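Local coordinates for DUF1460 domain-containing protein (Legionella pneumophila subsp. pneumophila, PDB 2IM9) that is of unknown function but, as a member of an N-acetylmuramoyl-L-alanine amidase-like family of the papain-like peptidase clan, may act on peptidoglycan, at residues Y82-R87 with R189-D194; K152-S157 with I314-P319; I241-V246 with A272-N277. One frame throughout, in Å; residues are numbered along the deposited sequence. Where two conformers were deposited one is given.

Interaction 1. Residues Y82-R87 with R189-D194; sequences YDQFPR and RLQKQD
With CG of Asp-83 anti to the backbone N (chi1 -173°) and the chain of Arg-189 bent at chi3, the carboxylate and the guanidinium come to lie side by side. Arg-189 grips the acid side-on, NE giving a hydrogen bond to OD1 of Asp-83 at 2.9 Å and NH2 one to OD2 at 2.8 Å. The salt bridge is not flat: the two planes are 66° apart, NH2 meets the syn lone pair of OD2, and NE reaches OD1 from above the carboxylate. From the opposite face OD1 also receives the backbone N of Phe-85, closing an Asx turn. Just beyond the turn the Phe-85 ring lies flat over one face of the guanidinium, a stacked cation-pi contact with CZ of Arg-189 3.6 Å from the ring centroid and planes 3° apart. Beside this cluster, a single backbone bridge joins Asp-83 and Arg-189, and OE1 of Gln-84, at the end of an extended chain, accepts the backbone N of Gln-191 at 2.8 Å. Water 2 links the same OE1 to the N of Lys-192. Further partners tie the two loops down: Arg-133 also bridges Asp-83, and Ser-27, at the start of helix 27-45, binds the side chain of Gln-191. Leu-190 and Gln-84 rest on helix 195-209, while Pro-86 packs against helix 27-45.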
ATOM      1  N   TYR A  82      -4.128 -20.424   4.762  1.00 14.76           N
ATOM      2  CA  TYR A  82      -2.690 -20.218   4.483  1.00 15.04           C
ATOM      3  C   TYR A  82      -2.020 -19.203   5.394  1.00 15.18           C
ATOM      4  O   TYR A  82      -0.849 -19.362   5.733  1.00 16.50           O
ATOM      5  CB  TYR A  82      -2.462 -19.817   3.008  1.00 15.37           C
ATOM      6  CG  TYR A  82      -3.124 -20.794   2.075  1.00 14.43           C
ATOM      7  CD1 TYR A  82      -2.578 -22.064   1.867  1.00 14.67           C
ATOM      8  CD2 TYR A  82      -4.312 -20.460   1.416  1.00 13.85           C
ATOM      9  CE1 TYR A  82      -3.222 -23.004   1.025  1.00 16.58           C
ATOM     10  CE2 TYR A  82      -4.956 -21.380   0.560  1.00 15.35           C
ATOM     11  CZ  TYR A  82      -4.398 -22.648   0.383  1.00 17.57           C
ATOM     12  OH  TYR A  82      -5.017 -23.569  -0.428  1.00 18.39           O
ATOM     13  N   ASP A  83      -2.738 -18.143   5.765  1.00 14.56           N
ATOM     14  CA  ASP A  83      -2.124 -17.057   6.523  1.00 13.78           C
ATOM     15  C   ASP A  83      -3.086 -16.566   7.592  1.00 14.12           C
ATOM     16  O   ASP A  83      -4.033 -15.844   7.289  1.00 12.83           O
ATOM     17  CB  ASP A  83      -1.727 -15.894   5.590  1.00 13.91           C
ATOM     18  CG  ASP A  83      -0.923 -14.813   6.304  1.00 13.33           C
ATOM     19  OD1 ASP A  83      -0.849 -14.817   7.576  1.00 14.05           O
ATOM     20  OD2 ASP A  83      -0.332 -13.966   5.594  1.00 14.73           O
ATOM     21  N   GLN A  84      -2.830 -16.978   8.835  1.00 13.92           N
ATOM     22  CA  GLN A  84      -3.760 -16.746   9.962  1.00 14.43           C
ATOM     23  C   GLN A  84      -3.414 -15.505  10.781  1.00 14.81           C
ATOM     24  O   GLN A  84      -3.877 -15.340  11.929  1.00 15.26           O
ATOM     25  CB  GLN A  84      -3.813 -18.002  10.854  1.00 14.08           C
ATOM     26  CG  GLN A  84      -4.255 -19.273  10.074  1.00 15.25           C
ATOM     27  CD  GLN A  84      -4.375 -20.512  10.967  1.00 17.24           C
ATOM     28  OE1 GLN A  84      -3.745 -20.601  12.030  1.00 19.19           O
ATOM     29  NE2 GLN A  84      -5.178 -21.470  10.525  1.00 19.14           N
ATOM     30  N   PHE A  85      -2.612 -14.616  10.194  1.00 13.77           N
ATOM     31  CA  PHE A  85      -2.444 -13.287  10.782  1.00 14.02           C
ATOM     32  C   PHE A  85      -3.782 -12.518  10.710  1.00 14.10           C
ATOM     33  O   PHE A  85      -4.661 -12.861   9.891  1.00 14.94           O
ATOM     34  CB  PHE A  85      -1.327 -12.526  10.064  1.00 14.32           C
ATOM     35  CG  PHE A  85       0.011 -12.610  10.753  1.00 13.86           C
ATOM     36  CD1 PHE A  85       0.542 -13.852  11.141  1.00 17.16           C
ATOM     37  CD2 PHE A  85       0.720 -11.453  11.058  1.00 15.97           C
ATOM     38  CE1 PHE A  85       1.765 -13.939  11.790  1.00 18.15           C
ATOM     39  CE2 PHE A  85       1.971 -11.531  11.710  1.00 18.01           C
ATOM     40  CZ  PHE A  85       2.488 -12.790  12.063  1.00 18.07           C
ATOM     41  N   PRO A  86      -3.949 -11.500  11.572  1.00 14.73           N
ATOM     42  CA  PRO A  86      -5.249 -10.840  11.703  1.00 14.22           C
ATOM     43  C   PRO A  86      -5.670 -10.138  10.413  1.00 13.99           C
ATOM     44  O   PRO A  86      -4.826  -9.736   9.605  1.00 14.56           O
ATOM     45  CB  PRO A  86      -5.035  -9.790  12.800  1.00 15.25           C
ATOM     46  CG  PRO A  86      -3.574  -9.744  13.070  1.00 15.52           C
ATOM     47  CD  PRO A  86      -2.911 -10.931  12.459  1.00 15.21           C
ATOM     48  N   ARG A  87      -6.978  -9.969  10.248  1.00 13.04           N
ATOM     49  CA  ARG A  87      -7.523  -9.262   9.093  1.00 13.64           C
ATOM     50  C   ARG A  87      -7.320  -7.750   9.147  1.00 13.79           C
ATOM     51  O   ARG A  87      -7.277  -7.072   8.102  1.00 13.47           O
ATOM     52  CB  ARG A  87      -9.012  -9.594   8.986  1.00 13.43           C
ATOM     53  CG  ARG A  87      -9.173 -11.025   8.501  1.00 14.28           C
ATOM     54  CD  ARG A  87     -10.579 -11.529   8.715  1.00 15.77           C
ATOM     55  NE  ARG A  87     -10.845 -11.730  10.133  1.00 15.63           N
ATOM     56  CZ  ARG A  87     -11.989 -12.195  10.599  1.00 14.70           C
ATOM     57  NH1 ARG A  87     -12.961 -12.489   9.731  1.00 16.43           N
ATOM     58  NH2 ARG A  87     -12.141 -12.367  11.912  1.00 14.05           N
ATOM     59  N   ARG A 189       1.500 -19.124   7.509  1.00 16.68           N
ATOM     60  CA  ARG A 189       1.570 -18.621   8.879  1.00 17.53           C
ATOM     61  C   ARG A 189       0.398 -19.167   9.691  1.00 18.73           C
ATOM     62  O   ARG A 189      -0.732 -18.704   9.558  1.00 17.79           O
ATOM     63  CB  ARG A 189       1.623 -17.086   8.895  1.00 17.56           C
ATOM     64  CG  ARG A 189       2.869 -16.535   8.184  1.00 18.40           C
ATOM     65  CD  ARG A 189       3.086 -15.074   8.460  1.00 18.49           C
ATOM     66  NE  ARG A 189       2.019 -14.238   7.903  1.00 18.50           N
ATOM     67  CZ  ARG A 189       2.050 -12.912   7.902  1.00 19.99           C
ATOM     68  NH1 ARG A 189       3.098 -12.279   8.410  1.00 16.66           N
ATOM     69  NH2 ARG A 189       1.044 -12.220   7.374  1.00 17.99           N
ATOM     70  N   LEU A 190       0.677 -20.188  10.502  1.00 19.30           N
ATOM     71  CA  LEU A 190      -0.356 -20.874  11.264  1.00 21.02           C
ATOM     72  C   LEU A 190      -0.189 -20.540  12.736  1.00 23.19           C
ATOM     73  O   LEU A 190       0.931 -20.408  13.214  1.00 23.06           O
ATOM     74  CB  LEU A 190      -0.265 -22.383  11.031  1.00 21.62           C
ATOM     75  CG  LEU A 190      -0.338 -22.862   9.576  1.00 21.03           C
ATOM     76  CD1 LEU A 190      -0.167 -24.388   9.487  1.00 23.98           C
ATOM     77  CD2 LEU A 190      -1.620 -22.394   8.876  1.00 22.43           C
ATOM     78  N   GLN A 191      -1.295 -20.388  13.459  1.00 25.32           N
ATOM     79  CA  GLN A 191      -1.199 -19.951  14.852  1.00 28.02           C
ATOM     80  C   GLN A 191      -0.632 -21.049  15.740  1.00 29.31           C
ATOM     81  O   GLN A 191       0.162 -20.777  16.645  1.00 29.79           O
ATOM     82  CB  GLN A 191      -2.543 -19.439  15.360  1.00 28.16           C
ATOM     83  CG  GLN A 191      -3.036 -18.245  14.541  1.00 30.44           C
ATOM     84  CD  GLN A 191      -3.850 -17.264  15.353  1.00 33.76           C
ATOM     85  OE1 GLN A 191      -3.317 -16.571  16.225  1.00 34.68           O
ATOM     86  NE2 GLN A 191      -5.148 -17.185  15.060  1.00 35.11           N
ATOM     87  N   LYS A 192      -1.037 -22.282  15.450  1.00 30.57           N
ATOM     88  CA  LYS A 192      -0.516 -23.484  16.097  1.00 32.27           C
ATOM     89  C   LYS A 192       0.583 -24.025  15.171  1.00 32.84           C
ATOM     90  O   LYS A 192       0.307 -24.405  14.030  1.00 32.47           O
ATOM     91  CB  LYS A 192      -1.666 -24.485  16.266  1.00 32.77           C
ATOM     92  CG  LYS A 192      -1.375 -25.707  17.129  1.00 34.95           C
ATOM     93  CD  LYS A 192      -2.701 -26.380  17.489  1.00 38.27           C
ATOM     94  CE  LYS A 192      -2.532 -27.780  18.065  1.00 39.35           C
ATOM     95  NZ  LYS A 192      -3.860 -28.289  18.549  1.00 39.32           N
ATOM     96  N   GLN A 193       1.828 -24.030  15.653  1.00 33.87           N
ATOM     97  CA  GLN A 193       2.973 -24.438  14.836  1.00 35.39           C
ATOM     98  C   GLN A 193       2.894 -25.909  14.433  1.00 35.20           C
ATOM     99  O   GLN A 193       2.690 -26.780  15.287  1.00 34.98           O
ATOM    100  CB  GLN A 193       4.290 -24.167  15.577  1.00 35.68           C
ATOM    101  CG  GLN A 193       5.532 -24.585  14.801  1.00 37.41           C
ATOM    102  CD  GLN A 193       6.796 -24.528  15.634  1.00 37.64           C
ATOM    103  OE1 GLN A 193       6.874 -25.116  16.719  1.00 41.64           O
ATOM    104  NE2 GLN A 193       7.801 -23.824  15.125  1.00 40.92           N
ATOM    105  N   ASP A 194       3.057 -26.171  13.132  1.00 34.85           N
ATOM    106  CA  ASP A 194       3.022 -27.522  12.574  1.00 34.50           C
ATOM    107  C   ASP A 194       3.722 -27.512  11.209  1.00 34.48           C
ATOM    108  O   ASP A 194       3.087 -27.283  10.167  1.00 34.26           O
ATOM    109  CB  ASP A 194       1.570 -28.000  12.447  1.00 34.96           C
ATOM    110  CG  ASP A 194       1.450 -29.483  12.073  1.00 36.11           C
ATOM    111  OD1 ASP A 194       2.424 -30.091  11.566  1.00 36.61           O
ATOM    112  OD2 ASP A 194       0.351 -30.035  12.277  1.00 39.06           O
TER
HETATM  113  O   HOH W   1      -6.329 -19.394  13.757  1.00 25.31           O
HETATM  114  O   HOH W   2      -3.318 -22.874  13.715  1.00 26.68           O

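Interaction 2. Residues K152-S157 with I314-P319; sequences KDITFS and IQVVLP
Lys-152 and Val-316 form an antiparallel hydrogen-bonded pair, N of each residue 2.9 Å from O of the other, followed by the non-hydrogen-bonded pair Asp-153 and Gln-315, whose CA atoms are 4.3 Å apart. Next along, N of Ile-154 donates to O of Ile-314, and there the regular pairing gives way to a side chain: OG1 of Thr-155 accepts the backbone N of Ile-314 at 2.9 Å, in an almost straight bond (176° at the hydrogen). The same hydroxyl donates to OD1 of Asp-153 at 2.7 Å, so its proton is committed there and a lone pair is left for Ile-314. OD1 also takes the backbone N of Thr-155, an Asx turn that leads the chain from the strand into the 3-10 segment 155-157. The apolar part of the contact gathers round Val-316. CD1 of Ile-154 runs across to CG1 of Val-316 at 3.7 Å, and CG1 of Ile-154, set between its own backbone N and carbonyl carbon (chi1 65°), lies 3.9 Å from CG2 of Ile-314. The aliphatic part of Lys-152, bent at chi3, lies alongside Val-316 on the sheet face these two share and crosses Leu-318 at about a right angle, with CB 3.7 Å from CD2 of the leucine. In the sheet, strand 151-153 borders strand 311-317, which pairs in turn with strands 214-223 and 246-254. Helix 137-147 packs on Asp-153 and Gln-315, and Ile-314 and Thr-155 touch Ile-222 of strand 214-223.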
ATOM      1  N   LYS A 152      -7.417   7.391  -8.345  1.00 16.57           N
ATOM      2  CA  LYS A 152      -7.094   7.914  -9.668  1.00 17.67           C
ATOM      3  C   LYS A 152      -5.614   8.244  -9.714  1.00 16.96           C
ATOM      4  O   LYS A 152      -5.127   8.935  -8.838  1.00 16.84           O
ATOM      5  CB  LYS A 152      -7.884   9.199  -9.921  1.00 18.06           C
ATOM      6  CG  LYS A 152      -7.661   9.820 -11.305  1.00 21.65           C
ATOM      7  CD  LYS A 152      -8.641  10.977 -11.559  1.00 21.15           C
ATOM      8  CE  LYS A 152      -8.478  12.109 -10.546  1.00 26.25           C
ATOM      9  NZ  LYS A 152      -9.156  13.374 -10.987  1.00 29.97           N
ATOM     10  N   ASP A 153      -4.926   7.786 -10.755  1.00 16.62           N
ATOM     11  CA  ASP A 153      -3.506   8.076 -10.942  1.00 16.88           C
ATOM     12  C   ASP A 153      -3.423   9.474 -11.549  1.00 17.22           C
ATOM     13  O   ASP A 153      -3.965   9.722 -12.646  1.00 17.75           O
ATOM     14  CB  ASP A 153      -2.885   7.018 -11.869  1.00 17.33           C
ATOM     15  CG  ASP A 153      -1.361   7.109 -11.965  1.00 18.26           C
ATOM     16  OD1 ASP A 153      -0.830   8.243 -11.982  1.00 19.96           O
ATOM     17  OD2 ASP A 153      -0.697   6.046 -12.063  1.00 18.92           O
ATOM     18  N   ILE A 154      -2.776  10.386 -10.835  1.00 16.75           N
ATOM     19  CA  ILE A 154      -2.607  11.757 -11.318  1.00 17.28           C
ATOM     20  C   ILE A 154      -1.157  12.126 -11.649  1.00 16.90           C
ATOM     21  O   ILE A 154      -0.850  13.302 -11.875  1.00 17.31           O
ATOM     22  CB  ILE A 154      -3.215  12.782 -10.345  1.00 17.29           C
ATOM     23  CG1 ILE A 154      -2.488  12.789  -8.995  1.00 18.35           C
ATOM     24  CG2 ILE A 154      -4.714  12.500 -10.160  1.00 18.63           C
ATOM     25  CD1 ILE A 154      -2.578  14.133  -8.303  1.00 19.10           C
ATOM     26  N   THR A 155      -0.281  11.121 -11.713  1.00 16.21           N
ATOM     27  CA  THR A 155       1.152  11.339 -11.955  1.00 15.64           C
ATOM     28  C   THR A 155       1.428  12.262 -13.142  1.00 16.27           C
ATOM     29  O   THR A 155       2.204  13.227 -13.023  1.00 15.43           O
ATOM     30  CB  THR A 155       1.883   9.993 -12.138  1.00 16.28           C
ATOM     31  OG1 THR A 155       1.522   9.116 -11.050  1.00 16.13           O
ATOM     32  CG2 THR A 155       3.398  10.188 -12.171  1.00 15.49           C
ATOM     33  N   PHE A 156       0.779  11.990 -14.276  1.00 16.08           N
ATOM     34  CA  PHE A 156       1.023  12.807 -15.478  1.00 17.09           C
ATOM     35  C   PHE A 156       0.526  14.253 -15.360  1.00 18.31           C
ATOM     36  O   PHE A 156       0.979  15.118 -16.118  1.00 19.46           O
ATOM     37  CB  PHE A 156       0.424  12.166 -16.735  1.00 16.88           C
ATOM     38  CG  PHE A 156       1.362  11.228 -17.438  1.00 17.21           C
ATOM     39  CD1 PHE A 156       1.373   9.872 -17.130  1.00 19.88           C
ATOM     40  CD2 PHE A 156       2.233  11.706 -18.428  1.00 16.54           C
ATOM     41  CE1 PHE A 156       2.250   9.001 -17.791  1.00 20.43           C
ATOM     42  CE2 PHE A 156       3.114  10.843 -19.095  1.00 18.89           C
ATOM     43  CZ  PHE A 156       3.119   9.492 -18.780  1.00 18.52           C
ATOM     44  N   SER A 157      -0.415  14.507 -14.451  1.00 17.83           N
ATOM     45  CA  SER A 157      -0.963  15.853 -14.270  1.00 19.34           C
ATOM     46  C   SER A 157      -0.004  16.786 -13.521  1.00 19.10           C
ATOM     47  O   SER A 157      -0.276  17.986 -13.372  1.00 20.24           O
ATOM     48  CB  SER A 157      -2.296  15.799 -13.528  1.00 19.30           C
ATOM     49  OG  SER A 157      -2.068  15.644 -12.136  1.00 23.70           O
ATOM     50  N   ILE A 314       1.865   9.031  -8.141  1.00 13.89           N
ATOM     51  CA  ILE A 314       0.935   9.759  -7.266  0.50 14.35           C
ATOM     52  C   ILE A 314      -0.504   9.412  -7.632  1.00 15.02           C
ATOM     53  O   ILE A 314      -0.909   9.524  -8.789  1.00 14.56           O
ATOM     54  CB  ILE A 314       1.124  11.307  -7.361  0.50 14.81           C
ATOM     55  CG1 ILE A 314       2.590  11.722  -7.122  0.50 15.34           C
ATOM     56  CG2 ILE A 314       0.235  12.031  -6.347  0.50 15.15           C
ATOM     57  CD1 ILE A 314       3.443  11.762  -8.372  0.50 17.14           C
ATOM     58  N   GLN A 315      -1.273   9.002  -6.619  1.00 13.97           N
ATOM     59  CA  GLN A 315      -2.694   8.704  -6.778  1.00 15.36           C
ATOM     60  C   GLN A 315      -3.498   9.500  -5.769  1.00 15.18           C
ATOM     61  O   GLN A 315      -3.002   9.843  -4.691  1.00 15.56           O
ATOM     62  CB  GLN A 315      -2.940   7.230  -6.529  1.00 15.25           C
ATOM     63  CG  GLN A 315      -2.415   6.348  -7.641  1.00 19.05           C
ATOM     64  CD  GLN A 315      -2.703   4.916  -7.354  1.00 21.24           C
ATOM     65  OE1 GLN A 315      -2.077   4.315  -6.466  1.00 23.43           O
ATOM     66  NE2 GLN A 315      -3.668   4.349  -8.076  1.00 21.74           N
ATOM     67  N   VAL A 316      -4.739   9.815  -6.119  1.00 16.46           N
ATOM     68  CA  VAL A 316      -5.630  10.495  -5.179  1.00 16.41           C
ATOM     69  C   VAL A 316      -6.872   9.651  -4.968  1.00 16.83           C
ATOM     70  O   VAL A 316      -7.192   8.791  -5.785  1.00 16.55           O
ATOM     71  CB  VAL A 316      -6.042  11.903  -5.637  1.00 16.72           C
ATOM     72  CG1 VAL A 316      -4.821  12.825  -5.726  1.00 18.17           C
ATOM     73  CG2 VAL A 316      -6.762  11.839  -6.981  1.00 15.91           C
ATOM     74  N   VAL A 317      -7.530   9.868  -3.838  1.00 17.02           N
ATOM     75  CA  VAL A 317      -8.740   9.141  -3.488  1.00 17.75           C
ATOM     76  C   VAL A 317      -9.909   9.926  -4.076  1.00 18.34           C
ATOM     77  O   VAL A 317      -9.988  11.140  -3.898  1.00 18.83           O
ATOM     78  CB  VAL A 317      -8.891   9.026  -1.959  1.00 17.31           C
ATOM     79  CG1 VAL A 317     -10.278   8.461  -1.563  1.00 18.51           C
ATOM     80  CG2 VAL A 317      -7.768   8.187  -1.379  1.00 18.54           C
ATOM     81  N   LEU A 318     -10.815   9.229  -4.751  1.00 19.01           N
ATOM     82  CA  LEU A 318     -11.909   9.903  -5.463  1.00 20.22           C
ATOM     83  C   LEU A 318     -13.165  10.181  -4.621  1.00 21.33           C
ATOM     84  O   LEU A 318     -13.738  11.284  -4.705  1.00 21.83           O
ATOM     85  CB  LEU A 318     -12.285   9.112  -6.713  1.00 20.46           C
ATOM     86  CG  LEU A 318     -11.257   9.059  -7.837  1.00 21.03           C
ATOM     87  CD1 LEU A 318     -11.724   8.072  -8.906  1.00 20.76           C
ATOM     88  CD2 LEU A 318     -11.017  10.457  -8.413  1.00 22.42           C
ATOM     89  N   PRO A 319     -13.645   9.179  -3.859  1.00 21.99           N
ATOM     90  CA  PRO A 319     -14.844   9.443  -3.051  1.00 22.88           C
ATOM     91  C   PRO A 319     -14.688  10.695  -2.184  1.00 23.97           C
ATOM     92  O   PRO A 319     -13.648  10.889  -1.543  1.00 23.61           O
ATOM     93  CB  PRO A 319     -14.956   8.198  -2.181  1.00 22.49           C
ATOM     94  CG  PRO A 319     -14.322   7.138  -2.988  1.00 22.76           C
ATOM     95  CD  PRO A 319     -13.192   7.782  -3.714  1.00 21.87           C
TER

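Interaction 3. Residues I241-V246 with A272-N277; sequences IPNGAV and AIWINN
The indole of Trp-274 meets the loop 241-246 with its edge: Ile-241 C and Asn-243 CA both lie near the ring plane, beside the five-membered ring. Its NE1 donates to O of Ile-241 at 2.7 Å, a nearly straight bond (170° at the hydrogen) with the acceptor only 4° out of the indole plane, which fixes the rotation of the ring. Next to it, CD1 of Trp-274 packs against CB of Asn-243 at 3.9 Å. The amide of Asn-243, its CG anti to the backbone N (chi1 -169°), brings OD1 up to the strand, where it accepts the backbone N of Trp-274 at 2.9 Å, tilted from the amide plane. Two backbone bonds complete the join: N of Gly-244 to O of Ala-272 at 2.8 Å, and N of Ala-272 to O of Ala-245 at 2.9 Å. CB of Ala-272 also meets CG2 of Ile-241 at 3.6 Å. The segment contains a type II beta turn from Pro-242 to Ala-245, with Gly-244 at its positive-phi position. Leading into strand 246-254, this turn is held to the end of strand 264-275 by main chain, amide and indole, next to where the two strands pair antiparallel.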
ATOM      1  N   ILE A 241       1.711  18.062  -5.655  1.00 15.16           N
ATOM      2  CA  ILE A 241       1.324  16.818  -4.999  1.00 15.25           C
ATOM      3  C   ILE A 241       0.270  17.206  -3.954  1.00 15.72           C
ATOM      4  O   ILE A 241       0.561  18.004  -3.059  1.00 16.17           O
ATOM      5  CB  ILE A 241       2.546  16.149  -4.343  1.00 14.51           C
ATOM      6  CG1 ILE A 241       3.612  15.819  -5.411  1.00 14.32           C
ATOM      7  CG2 ILE A 241       2.116  14.919  -3.534  1.00 15.04           C
ATOM      8  CD1 ILE A 241       4.932  15.264  -4.863  1.00 14.33           C
ATOM      9  N   PRO A 242      -0.961  16.668  -4.074  1.00 16.26           N
ATOM     10  CA  PRO A 242      -2.070  17.070  -3.194  1.00 16.36           C
ATOM     11  C   PRO A 242      -1.956  16.485  -1.796  1.00 16.47           C
ATOM     12  O   PRO A 242      -1.478  15.378  -1.630  1.00 15.53           O
ATOM     13  CB  PRO A 242      -3.312  16.466  -3.872  1.00 16.23           C
ATOM     14  CG  PRO A 242      -2.879  15.899  -5.151  1.00 17.32           C
ATOM     15  CD  PRO A 242      -1.384  15.673  -5.070  1.00 16.40           C
ATOM     16  N   ASN A 243      -2.430  17.226  -0.799  1.00 16.18           N
ATOM     17  CA  ASN A 243      -2.565  16.679   0.541  1.00 16.77           C
ATOM     18  C   ASN A 243      -3.425  15.413   0.513  1.00 16.56           C
ATOM     19  O   ASN A 243      -4.488  15.387  -0.128  1.00 17.14           O
ATOM     20  CB  ASN A 243      -3.177  17.723   1.480  1.00 16.92           C
ATOM     21  CG  ASN A 243      -3.100  17.311   2.936  1.00 18.25           C
ATOM     22  OD1 ASN A 243      -2.032  16.964   3.441  1.00 18.20           O
ATOM     23  ND2 ASN A 243      -4.240  17.350   3.625  1.00 19.90           N
ATOM     24  N   GLY A 244      -2.951  14.369   1.194  1.00 16.19           N
ATOM     25  CA  GLY A 244      -3.693  13.109   1.307  1.00 15.95           C
ATOM     26  C   GLY A 244      -3.497  12.177   0.127  1.00 16.05           C
ATOM     27  O   GLY A 244      -4.148  11.133   0.046  1.00 16.97           O
ATOM     28  N   ALA A 245      -2.604  12.537  -0.801  1.00 15.46           N
ATOM     29  CA  ALA A 245      -2.344  11.647  -1.941  1.00 15.14           C
ATOM     30  C   ALA A 245      -1.580  10.397  -1.465  1.00 15.12           C
ATOM     31  O   ALA A 245      -0.964  10.396  -0.387  1.00 15.81           O
ATOM     32  CB  ALA A 245      -1.560  12.369  -3.029  1.00 14.38           C
ATOM     33  N   VAL A 246      -1.659   9.327  -2.254  1.00 15.02           N
ATOM     34  CA  VAL A 246      -0.872   8.128  -2.016  1.00 14.63           C
ATOM     35  C   VAL A 246       0.362   8.214  -2.899  1.00 14.47           C
ATOM     36  O   VAL A 246       0.232   8.414  -4.124  1.00 14.65           O
ATOM     37  CB  VAL A 246      -1.683   6.848  -2.370  1.00 14.89           C
ATOM     38  CG1 VAL A 246      -0.787   5.617  -2.313  1.00 14.15           C
ATOM     39  CG2 VAL A 246      -2.921   6.712  -1.418  1.00 14.92           C
ATOM     40  N   ALA A 272       1.178  11.515   1.153  1.00 13.60           N
ATOM     41  CA  ALA A 272       1.684  12.884   1.070  1.00 13.92           C
ATOM     42  C   ALA A 272       0.873  13.713   2.037  1.00 14.94           C
ATOM     43  O   ALA A 272      -0.343  13.800   1.897  1.00 14.95           O
ATOM     44  CB  ALA A 272       1.515  13.440  -0.359  1.00 14.48           C
ATOM     45  N   ILE A 273       1.533  14.345   3.004  1.00 14.78           N
ATOM     46  CA  ILE A 273       0.811  15.170   3.975  1.00 15.52           C
ATOM     47  C   ILE A 273       1.489  16.540   4.077  1.00 15.20           C
ATOM     48  O   ILE A 273       2.668  16.606   4.402  1.00 14.44           O
ATOM     49  CB  ILE A 273       0.781  14.509   5.390  1.00 15.81           C
ATOM     50  CG1 ILE A 273       0.154  13.100   5.363  1.00 16.29           C
ATOM     51  CG2 ILE A 273       0.056  15.435   6.409  1.00 18.05           C
ATOM     52  CD1 ILE A 273      -1.377  13.052   5.059  1.00 16.86           C
ATOM     53  N   TRP A 274       0.740  17.604   3.797  1.00 16.14           N
ATOM     54  CA  TRP A 274       1.252  18.978   3.919  1.00 16.39           C
ATOM     55  C   TRP A 274       1.043  19.474   5.356  1.00 17.31           C
ATOM     56  O   TRP A 274      -0.076  19.442   5.868  1.00 16.90           O
ATOM     57  CB  TRP A 274       0.524  19.907   2.970  1.00 17.41           C
ATOM     58  CG  TRP A 274       0.944  19.752   1.547  1.00 17.50           C
ATOM     59  CD1 TRP A 274       0.386  18.928   0.602  1.00 17.66           C
ATOM     60  CD2 TRP A 274       2.026  20.429   0.907  1.00 16.90           C
ATOM     61  NE1 TRP A 274       1.062  19.069  -0.599  1.00 16.80           N
ATOM     62  CE2 TRP A 274       2.076  19.976  -0.429  1.00 16.87           C
ATOM     63  CE3 TRP A 274       2.967  21.381   1.337  1.00 17.05           C
ATOM     64  CZ2 TRP A 274       3.019  20.456  -1.347  1.00 17.29           C
ATOM     65  CZ3 TRP A 274       3.905  21.849   0.428  1.00 17.36           C
ATOM     66  CH2 TRP A 274       3.931  21.382  -0.894  1.00 17.75           C
ATOM     67  N   ILE A 275       2.119  19.952   5.986  1.00 17.61           N
ATOM     68  CA  ILE A 275       2.037  20.484   7.356  1.00 18.48           C
ATOM     69  C   ILE A 275       2.892  21.723   7.402  1.00 17.55           C
ATOM     70  O   ILE A 275       4.090  21.669   7.129  1.00 17.02           O
ATOM     71  CB  ILE A 275       2.568  19.502   8.416  1.00 18.55           C
ATOM     72  CG1 ILE A 275       1.796  18.173   8.403  1.00 19.80           C
ATOM     73  CG2 ILE A 275       2.551  20.147   9.852  1.00 20.62           C
ATOM     74  CD1 ILE A 275       2.569  17.026   9.095  1.00 20.00           C
ATOM     75  N   ASN A 276       2.262  22.844   7.720  1.00 17.98           N
ATOM     76  CA  ASN A 276       2.971  24.109   7.823  1.00 18.46           C
ATOM     77  C   ASN A 276       3.669  24.437   6.510  1.00 19.31           C
ATOM     78  O   ASN A 276       4.803  24.901   6.495  1.00 19.82           O
ATOM     79  CB  ASN A 276       3.956  24.098   9.012  1.00 18.71           C
ATOM     80  CG  ASN A 276       4.328  25.509   9.467  1.00 18.67           C
ATOM     81  OD1 ASN A 276       3.454  26.368   9.577  1.00 20.05           O
ATOM     82  ND2 ASN A 276       5.626  25.752   9.702  1.00 19.78           N
ATOM     83  N   ASN A 277       2.978  24.177   5.404  1.00 18.93           N
ATOM     84  CA  ASN A 277       3.488  24.499   4.059  1.00 20.13           C
ATOM     85  C   ASN A 277       4.786  23.747   3.705  1.00 20.11           C
ATOM     86  O   ASN A 277       5.595  24.214   2.882  1.00 20.05           O
ATOM     87  CB  ASN A 277       3.612  26.038   3.882  1.00 20.88           C
ATOM     88  CG  ASN A 277       3.588  26.483   2.421  1.00 22.56           C
ATOM     89  OD1 ASN A 277       2.825  25.969   1.605  1.00 26.79           O
ATOM     90  ND2 ASN A 277       4.437  27.432   2.091  1.00 25.85           N
TER

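Interactions 2 and 3 form one continuous region, their centres about 13 Å apart, and both reach the same antiparallel sheet. Strand 311-317 joins them: O of Gln-315 lies 2.8 Å from N of Val-246, a probable hydrogen bond, while CG of Pro-242 packs 3.6 Å from CD1 of Ile-154 and 3.7 Å from CG1 of Val-316. In sequence, both segments of interaction 3 fall between those of interaction 2. Interaction 1 is separate, with its centre about 35 Å from that of interaction 2 and about 36 Å from that of interaction 3, across the chain's centre, and it joins surface loops rather than strands. No ligand or established active site relates the three.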